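Local coordinates for protein fructuronate-tagaturonate epimerase UxaE from Cohnella laeviribosi in complex with 1 glycerol (Cohnella laeviribosi, PDB 6IL9) that probably catalyses the interconversion of tagaturonate and fructuronate, using a TIM-barrel fold that holds a bound zinc ion, at residues A[106-111]-A[118-123]; A[372-377]-A[473-478]; A[377-382]-A[462-467]; A[427-432]-A[436-441]. One frame throughout, in Å; residues are numbered along the deposited sequence.

Contact 1 (A[106-111]-A[118-123]); sequences GHVQTV and PILAQQ
A buried helix-on-strand contact sets H107, V108 and V111 of one helix against P118 and L120 of the barrel strand that follows it. L120 makes the largest share of it: CD1 meets V108 CG2 at 3.6 Å, and CD2 fits between H107 CB, at 3.6 Å, and the same valine methyl. The first torsion of L120 sets CG anti to the carbonyl carbon (chi1 -78°), from where the forked end leans to the helix and crosses the V108 side chain at about a right angle. A branched leucine suits a place where two neighbours must be met at once. One helical turn beyond H107, V111 CG2 lies against the ring of P118, 3.9 Å from CG; the ring offers a rigid apolar surface to the short valine. Strand 93-96, helix 104-111 and strand 117-124 form a beta-alpha-beta unit of the TIM barrel, and the helix and strand segments run almost exactly antiparallel, at 176°, with axes 9.9 Å apart. L96 of the first strand touches H107, V111 and P118. A water bridges the two segments: it lies in the plane of the H107 ring, 2.8 Å from ND1, and donates to L120 O over 2.9 Å. H107 NE2 is hydrogen-bonded to N371 OD1, which together with the water would fix the tilt of the imidazole.

Contact 2 (A[372-377]-A[473-478]); sequences WLEAVR and EAALRS
Two helices on the outside of the TIM barrel meet where E374, on the helix that follows the last barrel strand, reaches A475 and L476 of the C-terminal helix 469-487. The carboxylate of E374 lies beside the alanine methyl, with OE1 3.7 Å from A475 CB, while further back the aliphatic root of the side chain brushes the leucine, E374 CB standing 4.2 Å from L476 CD2. Alanine fits because the backbones come close here: E374 CA and A475 CA are 6.7 Å apart. In E374 the bend at chi2 (-56°) turns the carboxylate so that OE1 lies by A475 and both oxygens face R377. The same bend thus presents the acid to an arginine one turn on. The arginine grips it side-on with two parallel bonds of a salt bridge: R377 NE donates to E374 OE1 at 2.9 Å and R377 NH2 to E374 OE2 at 2.9 Å, the second nearly straight at 168°. Both oxygens are met on their syn sides, though from somewhat out of the carboxylate plane. Helix 369-382 comes after strand 363-367, so this contact ties the end of the barrel to the final helix of the chain. With an alanine at E374, the guanidinium of R377 would probably lose its buried counter-charge and be freer to turn, leaving a gap beside the A475 methyl. The remaining guanidinium nitrogen, NH1, is hydrogen-bonded to N430 OD1, and Y472 and H479 also touch E374.

Contact 3 (A[377-382]-A[462-467]); sequences RIVAKT and FRTLSE
V379 presses one methyl into T464 and L465 where two helices of the layer outside the TIM barrel cross almost perpendicularly. The segments of helices 369-382 and 458-467 cross at 83° with axes 9.9 Å apart, so the meeting is confined to a small patch. Its tight part is V379 CG2, which lies 3.6 Å from T464 OG1 and 3.7 Å from L465 CD2. With CG1 anti to the backbone N (chi1 174°), CG2 stands beside that nitrogen and becomes the methyl that faces the other helix; both opposing side chains cross the valine at about a right angle. Valine and threonine, short and branched at CB, suit such a close approach, and the threonine oxygen also has a weak hydrogen bond to F461 O. L386 and Y387 of helix 384-402 pack on V379 as well. The packing slackens away from this methyl. I378 meets the leucine more loosely, CB lying 4.4 Å from L465 CD1, while the CD1 end of the isoleucine leads away. Towards the surface, partly exposed T382 makes no close contact across the interface, and E467 of the other segment is exposed. T382 serves its own helix instead: its hydroxyl OG1 donates to I378 O at 2.8 Å, coming from 43° out of the carbonyl plane, and T382 N donates to the same oxygen over 2.9 Å.

Contact 4 (A[427-432]-A[436-441]); sequences SYMNEN and QLLHIT
The carbonyl oxygen of N432 accepts a hydrogen bond from the backbone N of Q436 at 3.1 Å, with an N-H...O angle of 158°. It is the i to i+4 bond of a first helical turn: N432 follows E431, the N-cap residue, and opens helix 432-440. The aliphatic part of Q436 lies along the same oxygen, its CG 3.3 Å from N432 O, while the amide beyond is spent on other partners; OE1 is hydrogen-bonded to T409 OG1, and NE2 to Q310 OE1 and K311 O. A buried glutamine suits this place because it can donate and accept at once from one extended chain. The apolar half of the contact is M429 against L438. The methionine is bent at its last two torsions (chi2 -56°, chi3 92°), which turns the terminal methyl towards the helix, and CE comes to rest 3.9 Å from L438 CG, the two side chains crossing at about a right angle. A flexible thioether can be steered into such a spot. Just past the end of the helix, T441 OG1 donates to L437 O at 2.7 Å, reaching a lone pair of that oxygen within the plane of the carbonyl. The loop and helix lie against helix 369-382, where L373 touches M429, L438 and H439 and W372 NE1 donates to L438 O, and against helix 384-402, whose Y387 packs on M429 and whose F398 packs on L437.

Overall arrangement
Contact 1 lies deepest, between the second barrel strand and the helix before it, and comes first along the chain. Contacts 2 and 3, with centres about 10 Å apart, use successive parts of helix 369-382 and share R377; their partners are the consecutive helices 469-487 and 458-467. Contact 4, about 13 Å from contact 2, lies in sequence between the segments of both. Direct bonds join the series: Q109 meets R477 and E473 between contacts 1 and 2, and helix 369-382 is also hydrogen-bonded to both segments of contact 4. Helix 369-382 is thus a hub, linking the barrel's last strand to the helices that follow it and, through the C-terminal helix, to its first beta-alpha-beta unit.

Contact 1 (A[106-111]-A[118-123])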
loop_
_atom_site.group_PDB
_atom_site.type_symbol
_atom_site.label_atom_id
_atom_site.label_comp_id
_atom_site.label_asym_id
_atom_site.label_seq_id
_atom_site.Cartn_x
_atom_site.Cartn_y
_atom_site.Cartn_z
ATOM N N GLY A 106 -12.716 7.511 -3.622
ATOM C CA GLY A 106 -11.969 8.720 -3.304
ATOM C C GLY A 106 -10.555 8.678 -3.848
ATOM O O GLY A 106 -10.040 9.685 -4.338
ATOM N N HIS A 107 -9.911 7.506 -3.775
ATOM C CA HIS A 107 -8.570 7.345 -4.337
ATOM C C HIS A 107 -8.567 7.563 -5.840
ATOM O O HIS A 107 -7.689 8.250 -6.374
ATOM C CB HIS A 107 -8.024 5.961 -3.996
ATOM C CG HIS A 107 -7.502 5.866 -2.601
ATOM N ND1 HIS A 107 -7.367 4.672 -1.932
ATOM C CD2 HIS A 107 -7.087 6.830 -1.746
ATOM C CE1 HIS A 107 -6.876 4.904 -0.725
ATOM N NE2 HIS A 107 -6.693 6.204 -0.589
ATOM N N VAL A 108 -9.539 6.974 -6.534
ATOM C CA VAL A 108 -9.660 7.168 -7.976
ATOM C C VAL A 108 -9.895 8.640 -8.307
ATOM O O VAL A 108 -9.278 9.194 -9.228
ATOM C CB VAL A 108 -10.785 6.283 -8.536
ATOM C CG1 VAL A 108 -11.035 6.647 -9.996
ATOM C CG2 VAL A 108 -10.422 4.809 -8.385
ATOM N N GLN A 109 -10.807 9.291 -7.574
ATOM C CA GLN A 109 -11.069 10.713 -7.794
ATOM C C GLN A 109 -9.809 11.553 -7.652
ATOM O O GLN A 109 -9.667 12.584 -8.330
ATOM C CB GLN A 109 -12.134 11.217 -6.813
ATOM C CG GLN A 109 -13.518 10.624 -7.051
ATOM C CD GLN A 109 -14.338 10.623 -5.786
ATOM O OE1 GLN A 109 -13.972 11.269 -4.805
ATOM N NE2 GLN A 109 -15.440 9.883 -5.787
ATOM N N THR A 110 -8.884 11.124 -6.790
ATOM C CA THR A 110 -7.661 11.882 -6.555
ATOM C C THR A 110 -6.671 11.744 -7.707
ATOM O O THR A 110 -6.043 12.729 -8.104
ATOM C CB THR A 110 -7.012 11.430 -5.245
ATOM O OG1 THR A 110 -7.963 11.566 -4.177
ATOM C CG2 THR A 110 -5.772 12.290 -4.944
ATOM N N VAL A 111 -6.505 10.540 -8.259
ATOM C CA VAL A 111 -5.525 10.374 -9.329
ATOM C C VAL A 111 -6.089 10.707 -10.703
ATOM O O VAL A 111 -5.308 10.860 -11.652
ATOM C CB VAL A 111 -4.931 8.950 -9.363
ATOM C CG1 VAL A 111 -4.180 8.654 -8.059
ATOM C CG2 VAL A 111 -6.009 7.893 -9.645
ATOM N N PRO A 118 -2.423 4.415 -10.236
ATOM C CA PRO A 118 -2.751 3.978 -8.872
ATOM C C PRO A 118 -2.597 2.488 -8.650
ATOM O O PRO A 118 -3.101 1.684 -9.437
ATOM C CB PRO A 118 -4.220 4.399 -8.721
ATOM C CG PRO A 118 -4.778 4.246 -10.137
ATOM C CD PRO A 118 -3.619 4.577 -11.083
ATOM N N ILE A 119 -1.904 2.108 -7.581
ATOM C CA ILE A 119 -1.948 0.739 -7.079
ATOM C C ILE A 119 -3.077 0.745 -6.052
ATOM O O ILE A 119 -2.874 1.021 -4.869
ATOM C CB ILE A 119 -0.607 0.298 -6.494
ATOM C CG1 ILE A 119 0.539 0.643 -7.461
ATOM C CG2 ILE A 119 -0.636 -1.206 -6.187
ATOM C CD1 ILE A 119 0.409 0.044 -8.872
ATOM N N LEU A 120 -4.296 0.476 -6.528
ATOM C CA LEU A 120 -5.486 0.697 -5.702
ATOM C C LEU A 120 -5.736 -0.436 -4.730
ATOM O O LEU A 120 -6.423 -0.236 -3.721
ATOM C CB LEU A 120 -6.728 0.852 -6.574
ATOM C CG LEU A 120 -7.007 2.149 -7.285
ATOM C CD1 LEU A 120 -8.265 1.913 -8.098
ATOM C CD2 LEU A 120 -7.238 3.258 -6.268
ATOM N N ALA A 121 -5.250 -1.631 -5.045
ATOM C CA ALA A 121 -5.370 -2.804 -4.192
ATOM C C ALA A 121 -3.997 -3.054 -3.593
ATOM O O ALA A 121 -3.079 -3.486 -4.295
ATOM C CB ALA A 121 -5.857 -4.014 -4.991
ATOM N N GLN A 122 -3.847 -2.777 -2.307
ATOM C CA GLN A 122 -2.546 -2.960 -1.667
ATOM C C GLN A 122 -2.789 -3.198 -0.189
ATOM O O GLN A 122 -3.248 -2.288 0.500
ATOM C CB GLN A 122 -1.659 -1.734 -1.881
ATOM C CG GLN A 122 -0.396 -1.754 -1.035
ATOM C CD GLN A 122 0.026 -0.367 -0.606
ATOM O OE1 GLN A 122 0.527 0.411 -1.409
ATOM N NE2 GLN A 122 -0.179 -0.048 0.666
ATOM N N GLN A 123 -2.498 -4.408 0.289
ATOM C CA GLN A 123 -2.568 -4.711 1.715
ATOM C C GLN A 123 -1.486 -5.730 2.034
ATOM O O GLN A 123 -1.135 -6.567 1.193
ATOM C CB GLN A 123 -3.945 -5.263 2.125
ATOM C CG GLN A 123 -5.056 -4.211 2.257
ATOM C CD GLN A 123 -4.853 -3.313 3.459
ATOM O OE1 GLN A 123 -5.296 -3.635 4.568
ATOM N NE2 GLN A 123 -4.169 -2.188 3.259
HETATM O O HOH W 1 -7.993 2.080 -2.938
#

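Contact 2 (A[372-377]-A[473-478])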
loop_
_atom_site.group_PDB
_atom_site.type_symbol
_atom_site.label_atom_id
_atom_site.label_comp_id
_atom_site.label_asym_id
_atom_site.label_seq_id
_atom_site.Cartn_x
_atom_site.Cartn_y
_atom_site.Cartn_z
ATOM N N TRP A 372 -6.990 5.150 6.579
ATOM C CA TRP A 372 -7.765 4.803 7.763
ATOM C C TRP A 372 -7.854 5.991 8.719
ATOM O O TRP A 372 -8.915 6.258 9.294
ATOM C CB TRP A 372 -7.127 3.571 8.424
ATOM C CG TRP A 372 -7.118 3.508 9.924
ATOM C CD1 TRP A 372 -6.056 3.773 10.758
ATOM C CD2 TRP A 372 -8.195 3.098 10.770
ATOM N NE1 TRP A 372 -6.422 3.581 12.069
ATOM C CE2 TRP A 372 -7.727 3.152 12.103
ATOM C CE3 TRP A 372 -9.509 2.682 10.532
ATOM C CZ2 TRP A 372 -8.538 2.819 13.197
ATOM C CZ3 TRP A 372 -10.308 2.343 11.616
ATOM C CH2 TRP A 372 -9.821 2.425 12.932
ATOM N N LEU A 373 -6.762 6.744 8.882
ATOM C CA LEU A 373 -6.838 7.883 9.790
ATOM C C LEU A 373 -7.781 8.963 9.266
ATOM O O LEU A 373 -8.395 9.680 10.063
ATOM C CB LEU A 373 -5.443 8.473 10.040
ATOM C CG LEU A 373 -4.494 7.650 10.908
ATOM C CD1 LEU A 373 -3.175 8.407 11.111
ATOM C CD2 LEU A 373 -5.105 7.287 12.270
ATOM N N GLU A 374 -7.922 9.103 7.942
ATOM C CA GLU A 374 -8.915 10.049 7.438
ATOM C C GLU A 374 -10.333 9.593 7.747
ATOM O O GLU A 374 -11.216 10.431 7.957
ATOM C CB GLU A 374 -8.759 10.252 5.937
ATOM C CG GLU A 374 -7.526 11.064 5.561
ATOM C CD GLU A 374 -7.469 12.426 6.231
ATOM O OE1 GLU A 374 -8.523 13.099 6.367
ATOM O OE2 GLU A 374 -6.347 12.834 6.616
ATOM N N ALA A 375 -10.568 8.283 7.778
ATOM C CA ALA A 375 -11.879 7.786 8.193
ATOM C C ALA A 375 -12.115 8.063 9.673
ATOM O O ALA A 375 -13.214 8.482 10.074
ATOM C CB ALA A 375 -11.990 6.288 7.890
ATOM N N VAL A 376 -11.084 7.854 10.497
ATOM C CA VAL A 376 -11.183 8.185 11.916
ATOM C C VAL A 376 -11.474 9.669 12.097
ATOM O O VAL A 376 -12.291 10.059 12.944
ATOM C CB VAL A 376 -9.896 7.767 12.655
ATOM C CG1 VAL A 376 -9.913 8.312 14.096
ATOM C CG2 VAL A 376 -9.750 6.252 12.669
ATOM N N ARG A 377 -10.821 10.520 11.298
ATOM C CA ARG A 377 -11.078 11.954 11.376
ATOM C C ARG A 377 -12.544 12.272 11.083
ATOM O O ARG A 377 -13.142 13.130 11.740
ATOM C CB ARG A 377 -10.162 12.699 10.408
ATOM C CG ARG A 377 -10.121 14.190 10.641
ATOM C CD ARG A 377 -9.655 14.920 9.390
ATOM N NE ARG A 377 -8.316 14.548 8.923
ATOM C CZ ARG A 377 -7.177 15.016 9.433
ATOM N NH1 ARG A 377 -7.196 15.848 10.466
ATOM N NH2 ARG A 377 -6.014 14.640 8.920
ATOM N N GLU A 473 -14.743 11.087 0.978
ATOM C CA GLU A 473 -14.069 11.193 -0.309
ATOM C C GLU A 473 -13.477 12.577 -0.519
ATOM O O GLU A 473 -12.396 12.697 -1.108
ATOM C CB GLU A 473 -15.039 10.806 -1.415
ATOM C CG GLU A 473 -15.383 9.349 -1.265
ATOM C CD GLU A 473 -16.432 8.863 -2.209
ATOM O OE1 GLU A 473 -16.952 9.666 -3.015
ATOM O OE2 GLU A 473 -16.736 7.651 -2.128
ATOM N N ALA A 474 -14.129 13.626 -0.006
ATOM C CA ALA A 474 -13.528 14.957 -0.078
ATOM C C ALA A 474 -12.256 15.012 0.747
ATOM O O ALA A 474 -11.281 15.677 0.368
ATOM C CB ALA A 474 -14.512 16.019 0.414
ATOM N N ALA A 475 -12.255 14.330 1.890
ATOM C CA ALA A 475 -11.058 14.298 2.721
ATOM C C ALA A 475 -9.922 13.560 2.021
ATOM O O ALA A 475 -8.766 13.997 2.078
ATOM C CB ALA A 475 -11.378 13.654 4.065
ATOM N N LEU A 476 -10.223 12.435 1.360
ATOM C CA LEU A 476 -9.168 11.726 0.641
ATOM C C LEU A 476 -8.624 12.567 -0.505
ATOM O O LEU A 476 -7.403 12.651 -0.696
ATOM C CB LEU A 476 -9.690 10.384 0.125
ATOM C CG LEU A 476 -10.043 9.365 1.206
ATOM C CD1 LEU A 476 -10.757 8.202 0.562
ATOM C CD2 LEU A 476 -8.796 8.892 1.978
ATOM N N ARG A 477 -9.515 13.205 -1.279
ATOM C CA ARG A 477 -9.060 14.059 -2.372
ATOM C C ARG A 477 -8.112 15.131 -1.862
ATOM O O ARG A 477 -7.060 15.386 -2.465
ATOM C CB ARG A 477 -10.258 14.696 -3.075
ATOM C CG ARG A 477 -11.070 13.673 -3.850
ATOM C CD ARG A 477 -12.072 14.351 -4.786
ATOM N NE ARG A 477 -12.960 15.267 -4.073
ATOM C CZ ARG A 477 -14.171 14.948 -3.625
ATOM N NH1 ARG A 477 -14.652 13.726 -3.798
ATOM N NH2 ARG A 477 -14.914 15.857 -3.002
ATOM N N SER A 478 -8.446 15.738 -0.724
ATOM C CA SER A 478 -7.623 16.819 -0.197
ATOM C C SER A 478 -6.304 16.287 0.344
ATOM O O SER A 478 -5.232 16.852 0.089
ATOM C CB SER A 478 -8.395 17.553 0.903
ATOM O OG SER A 478 -7.562 18.496 1.553
#

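Contact 3 (A[377-382]-A[462-467])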
loop_
_atom_site.group_PDB
_atom_site.type_symbol
_atom_site.label_atom_id
_atom_site.label_comp_id
_atom_site.label_asym_id
_atom_site.label_seq_id
_atom_site.Cartn_x
_atom_site.Cartn_y
_atom_site.Cartn_z
ATOM N N ARG A 377 -10.821 10.520 11.298
ATOM C CA ARG A 377 -11.078 11.954 11.376
ATOM C C ARG A 377 -12.544 12.272 11.083
ATOM O O ARG A 377 -13.142 13.130 11.740
ATOM C CB ARG A 377 -10.162 12.699 10.408
ATOM C CG ARG A 377 -10.121 14.190 10.641
ATOM C CD ARG A 377 -9.655 14.920 9.390
ATOM N NE ARG A 377 -8.316 14.548 8.923
ATOM C CZ ARG A 377 -7.177 15.016 9.433
ATOM N NH1 ARG A 377 -7.196 15.848 10.466
ATOM N NH2 ARG A 377 -6.014 14.640 8.920
ATOM N N ILE A 378 -13.146 11.583 10.110
ATOM C CA ILE A 378 -14.572 11.788 9.854
ATOM C C ILE A 378 -15.395 11.418 11.085
ATOM O O ILE A 378 -16.377 12.096 11.419
ATOM C CB ILE A 378 -15.020 10.982 8.621
ATOM C CG1 ILE A 378 -14.387 11.546 7.351
ATOM C CG2 ILE A 378 -16.565 10.962 8.524
ATOM C CD1 ILE A 378 -14.741 12.966 7.047
ATOM N N VAL A 379 -15.030 10.325 11.761
ATOM C CA VAL A 379 -15.751 9.924 12.968
ATOM C C VAL A 379 -15.597 10.985 14.052
ATOM O O VAL A 379 -16.568 11.363 14.723
ATOM C CB VAL A 379 -15.277 8.539 13.455
ATOM C CG1 VAL A 379 -15.914 8.191 14.805
ATOM C CG2 VAL A 379 -15.610 7.470 12.429
ATOM N N ALA A 380 -14.376 11.494 14.240
ATOM C CA ALA A 380 -14.189 12.563 15.219
ATOM C C ALA A 380 -15.076 13.768 14.910
ATOM O O ALA A 380 -15.605 14.409 15.828
ATOM C CB ALA A 380 -12.722 12.987 15.277
ATOM N N LYS A 381 -15.265 14.081 13.622
ATOM C CA LYS A 381 -16.036 15.260 13.228
ATOM C C LYS A 381 -17.542 15.043 13.311
ATOM O O LYS A 381 -18.282 15.990 13.601
ATOM C CB LYS A 381 -15.683 15.673 11.797
ATOM C CG LYS A 381 -14.305 16.295 11.647
ATOM C CD LYS A 381 -13.992 16.610 10.196
ATOM C CE LYS A 381 -12.587 17.176 10.047
ATOM N NZ LYS A 381 -12.521 18.598 10.458
ATOM N N THR A 382 -18.020 13.831 13.034
ATOM C CA THR A 382 -19.447 13.598 12.840
ATOM C C THR A 382 -20.067 12.641 13.844
ATOM O O THR A 382 -21.300 12.596 13.949
ATOM C CB THR A 382 -19.713 13.052 11.429
ATOM O OG1 THR A 382 -19.138 11.745 11.321
ATOM C CG2 THR A 382 -19.103 13.959 10.382
ATOM N N PHE A 462 -18.583 1.723 10.289
ATOM C CA PHE A 462 -18.907 1.686 8.868
ATOM C C PHE A 462 -20.236 2.373 8.590
ATOM O O PHE A 462 -20.416 2.961 7.520
ATOM C CB PHE A 462 -18.897 0.240 8.364
ATOM C CG PHE A 462 -17.518 -0.247 8.027
ATOM C CD1 PHE A 462 -16.898 0.161 6.858
ATOM C CD2 PHE A 462 -16.820 -1.056 8.905
ATOM C CE1 PHE A 462 -15.605 -0.261 6.548
ATOM C CE2 PHE A 462 -15.532 -1.482 8.606
ATOM C CZ PHE A 462 -14.925 -1.080 7.426
ATOM N N ARG A 463 -21.157 2.350 9.555
ATOM C CA ARG A 463 -22.413 3.066 9.378
ATOM C C ARG A 463 -22.174 4.569 9.251
ATOM O O ARG A 463 -22.736 5.218 8.360
ATOM C CB ARG A 463 -23.348 2.746 10.547
ATOM C CG ARG A 463 -24.825 2.877 10.258
ATOM C CD ARG A 463 -25.623 1.863 11.090
ATOM N NE ARG A 463 -25.275 1.914 12.512
ATOM C CZ ARG A 463 -24.915 0.860 13.246
ATOM N NH1 ARG A 463 -24.856 -0.350 12.705
ATOM N NH2 ARG A 463 -24.623 1.015 14.531
ATOM N N THR A 464 -21.322 5.146 10.112
ATOM C CA THR A 464 -21.082 6.580 9.961
ATOM C C THR A 464 -20.292 6.881 8.697
ATOM O O THR A 464 -20.531 7.910 8.063
ATOM C CB THR A 464 -20.374 7.194 11.175
ATOM O OG1 THR A 464 -18.956 7.103 11.023
ATOM C CG2 THR A 464 -20.805 6.546 12.464
ATOM N N LEU A 465 -19.375 5.998 8.293
ATOM C CA LEU A 465 -18.602 6.298 7.089
ATOM C C LEU A 465 -19.468 6.205 5.837
ATOM O O LEU A 465 -19.251 6.956 4.878
ATOM C CB LEU A 465 -17.383 5.382 6.989
ATOM C CG LEU A 465 -16.070 5.977 7.533
ATOM C CD1 LEU A 465 -15.556 7.083 6.616
ATOM C CD2 LEU A 465 -16.291 6.536 8.935
ATOM N N SER A 466 -20.466 5.321 5.836
ATOM C CA SER A 466 -21.409 5.288 4.723
ATOM C C SER A 466 -22.287 6.539 4.707
ATOM O O SER A 466 -22.507 7.137 3.648
ATOM C CB SER A 466 -22.261 4.022 4.805
ATOM O OG SER A 466 -23.195 3.975 3.744
ATOM N N GLU A 467 -22.784 6.958 5.878
ATOM C CA GLU A 467 -23.573 8.183 5.950
ATOM C C GLU A 467 -22.763 9.396 5.515
ATOM O O GLU A 467 -23.328 10.357 4.986
ATOM C CB GLU A 467 -24.105 8.383 7.376
ATOM C CG GLU A 467 -25.125 7.343 7.806
ATOM C CD GLU A 467 -25.291 7.249 9.322
ATOM O OE1 GLU A 467 -26.061 6.373 9.778
ATOM O OE2 GLU A 467 -24.652 8.039 10.061
#

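Contact 4 (A[427-432]-A[436-441])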
loop_
_atom_site.group_PDB
_atom_site.type_symbol
_atom_site.label_atom_id
_atom_site.label_comp_id
_atom_site.label_asym_id
_atom_site.label_seq_id
_atom_site.Cartn_x
_atom_site.Cartn_y
_atom_site.Cartn_z
ATOM N N SER A 427 -9.016 17.680 16.227
ATOM C CA SER A 427 -7.648 18.178 16.328
ATOM C C SER A 427 -6.661 17.069 16.676
ATOM O O SER A 427 -5.472 17.179 16.349
ATOM C CB SER A 427 -7.575 19.313 17.356
ATOM O OG SER A 427 -7.907 18.873 18.665
ATOM N N TYR A 428 -7.122 15.995 17.331
ATOM C CA TYR A 428 -6.233 14.864 17.596
ATOM C C TYR A 428 -5.593 14.340 16.316
ATOM O O TYR A 428 -4.429 13.919 16.320
ATOM C CB TYR A 428 -6.999 13.723 18.255
ATOM C CG TYR A 428 -7.294 13.873 19.725
ATOM C CD1 TYR A 428 -6.271 14.060 20.656
ATOM C CD2 TYR A 428 -8.601 13.770 20.189
ATOM C CE1 TYR A 428 -6.557 14.161 22.017
ATOM C CE2 TYR A 428 -8.894 13.874 21.543
ATOM C CZ TYR A 428 -7.874 14.065 22.445
ATOM O OH TYR A 428 -8.191 14.150 23.784
ATOM N N MET A 429 -6.353 14.306 15.218
ATOM C CA MET A 429 -5.838 13.716 13.986
ATOM C C MET A 429 -4.884 14.645 13.250
ATOM O O MET A 429 -4.429 14.313 12.146
ATOM C CB MET A 429 -6.999 13.276 13.084
ATOM C CG MET A 429 -7.721 12.008 13.601
ATOM S SD MET A 429 -6.710 10.512 13.881
ATOM C CE MET A 429 -6.284 10.718 15.625
ATOM N N ASN A 430 -4.542 15.780 13.857
ATOM C CA ASN A 430 -3.461 16.633 13.392
ATOM C C ASN A 430 -2.205 16.522 14.245
ATOM O O ASN A 430 -1.230 17.211 13.958
ATOM C CB ASN A 430 -3.899 18.101 13.367
ATOM C CG ASN A 430 -4.997 18.359 12.367
ATOM O OD1 ASN A 430 -5.044 17.725 11.312
ATOM N ND2 ASN A 430 -5.900 19.272 12.701
ATOM N N GLU A 431 -2.197 15.677 15.273
ATOM C CA GLU A 431 -1.087 15.607 16.218
ATOM C C GLU A 431 -0.293 14.324 16.039
ATOM O O GLU A 431 -0.869 13.263 15.795
ATOM C CB GLU A 431 -1.600 15.680 17.656
ATOM C CG GLU A 431 -2.379 16.949 17.935
ATOM C CD GLU A 431 -3.197 16.852 19.203
ATOM O OE1 GLU A 431 -3.224 15.761 19.823
ATOM O OE2 GLU A 431 -3.808 17.879 19.586
ATOM N N ASN A 432 1.034 14.417 16.209
ATOM C CA ASN A 432 1.883 13.247 16.001
ATOM C C ASN A 432 1.431 12.064 16.845
ATOM O O ASN A 432 1.248 10.948 16.337
ATOM C CB ASN A 432 3.338 13.567 16.348
ATOM C CG ASN A 432 4.007 14.438 15.322
ATOM O OD1 ASN A 432 3.535 14.572 14.189
ATOM N ND2 ASN A 432 5.131 15.031 15.708
ATOM N N GLN A 436 -0.443 8.469 15.782
ATOM C CA GLN A 436 0.176 7.148 15.877
ATOM C C GLN A 436 -0.667 6.198 16.718
ATOM O O GLN A 436 -0.760 5.004 16.410
ATOM C CB GLN A 436 1.580 7.266 16.457
ATOM C CG GLN A 436 2.527 7.999 15.520
ATOM C CD GLN A 436 3.969 7.732 15.865
ATOM O OE1 GLN A 436 4.367 7.839 17.028
ATOM N NE2 GLN A 436 4.764 7.378 14.868
ATOM N N LEU A 437 -1.291 6.724 17.774
ATOM C CA LEU A 437 -2.143 5.916 18.638
ATOM C C LEU A 437 -3.253 5.260 17.834
ATOM O O LEU A 437 -3.495 4.055 17.960
ATOM C CB LEU A 437 -2.731 6.800 19.736
ATOM C CG LEU A 437 -3.864 6.219 20.578
ATOM C CD1 LEU A 437 -3.308 5.121 21.478
ATOM C CD2 LEU A 437 -4.542 7.321 21.393
ATOM N N LEU A 438 -3.935 6.046 16.997
ATOM C CA LEU A 438 -5.040 5.511 16.203
ATOM C C LEU A 438 -4.549 4.745 14.978
ATOM O O LEU A 438 -5.217 3.800 14.539
ATOM C CB LEU A 438 -5.982 6.650 15.784
ATOM C CG LEU A 438 -7.127 7.032 16.743
ATOM C CD1 LEU A 438 -8.137 5.912 16.860
ATOM C CD2 LEU A 438 -6.619 7.426 18.146
ATOM N N HIS A 439 -3.385 5.113 14.430
ATOM C CA HIS A 439 -2.891 4.481 13.204
ATOM C C HIS A 439 -2.669 2.996 13.434
ATOM O O HIS A 439 -3.128 2.156 12.657
ATOM C CB HIS A 439 -1.580 5.163 12.773
ATOM C CG HIS A 439 -1.081 4.778 11.407
ATOM N ND1 HIS A 439 -0.763 3.480 11.054
ATOM C CD2 HIS A 439 -0.801 5.541 10.321
ATOM C CE1 HIS A 439 -0.330 3.457 9.806
ATOM N NE2 HIS A 439 -0.339 4.696 9.337
ATOM N N ILE A 440 -1.998 2.663 14.536
ATOM C CA ILE A 440 -1.462 1.331 14.756
ATOM C C ILE A 440 -2.478 0.398 15.410
ATOM O O ILE A 440 -2.322 -0.830 15.327
ATOM C CB ILE A 440 -0.171 1.538 15.575
ATOM C CG1 ILE A 440 1.027 1.789 14.667
ATOM C CG2 ILE A 440 0.119 0.449 16.523
ATOM C CD1 ILE A 440 0.980 3.020 13.875
ATOM N N THR A 441 -3.544 0.945 15.995
ATOM C CA THR A 441 -4.566 0.168 16.684
ATOM C C THR A 441 -5.754 -0.166 15.785
ATOM O O THR A 441 -6.788 -0.601 16.292
ATOM C CB THR A 441 -5.053 0.907 17.941
ATOM O OG1 THR A 441 -5.465 2.245 17.617
ATOM C CG2 THR A 441 -3.949 0.952 19.030
#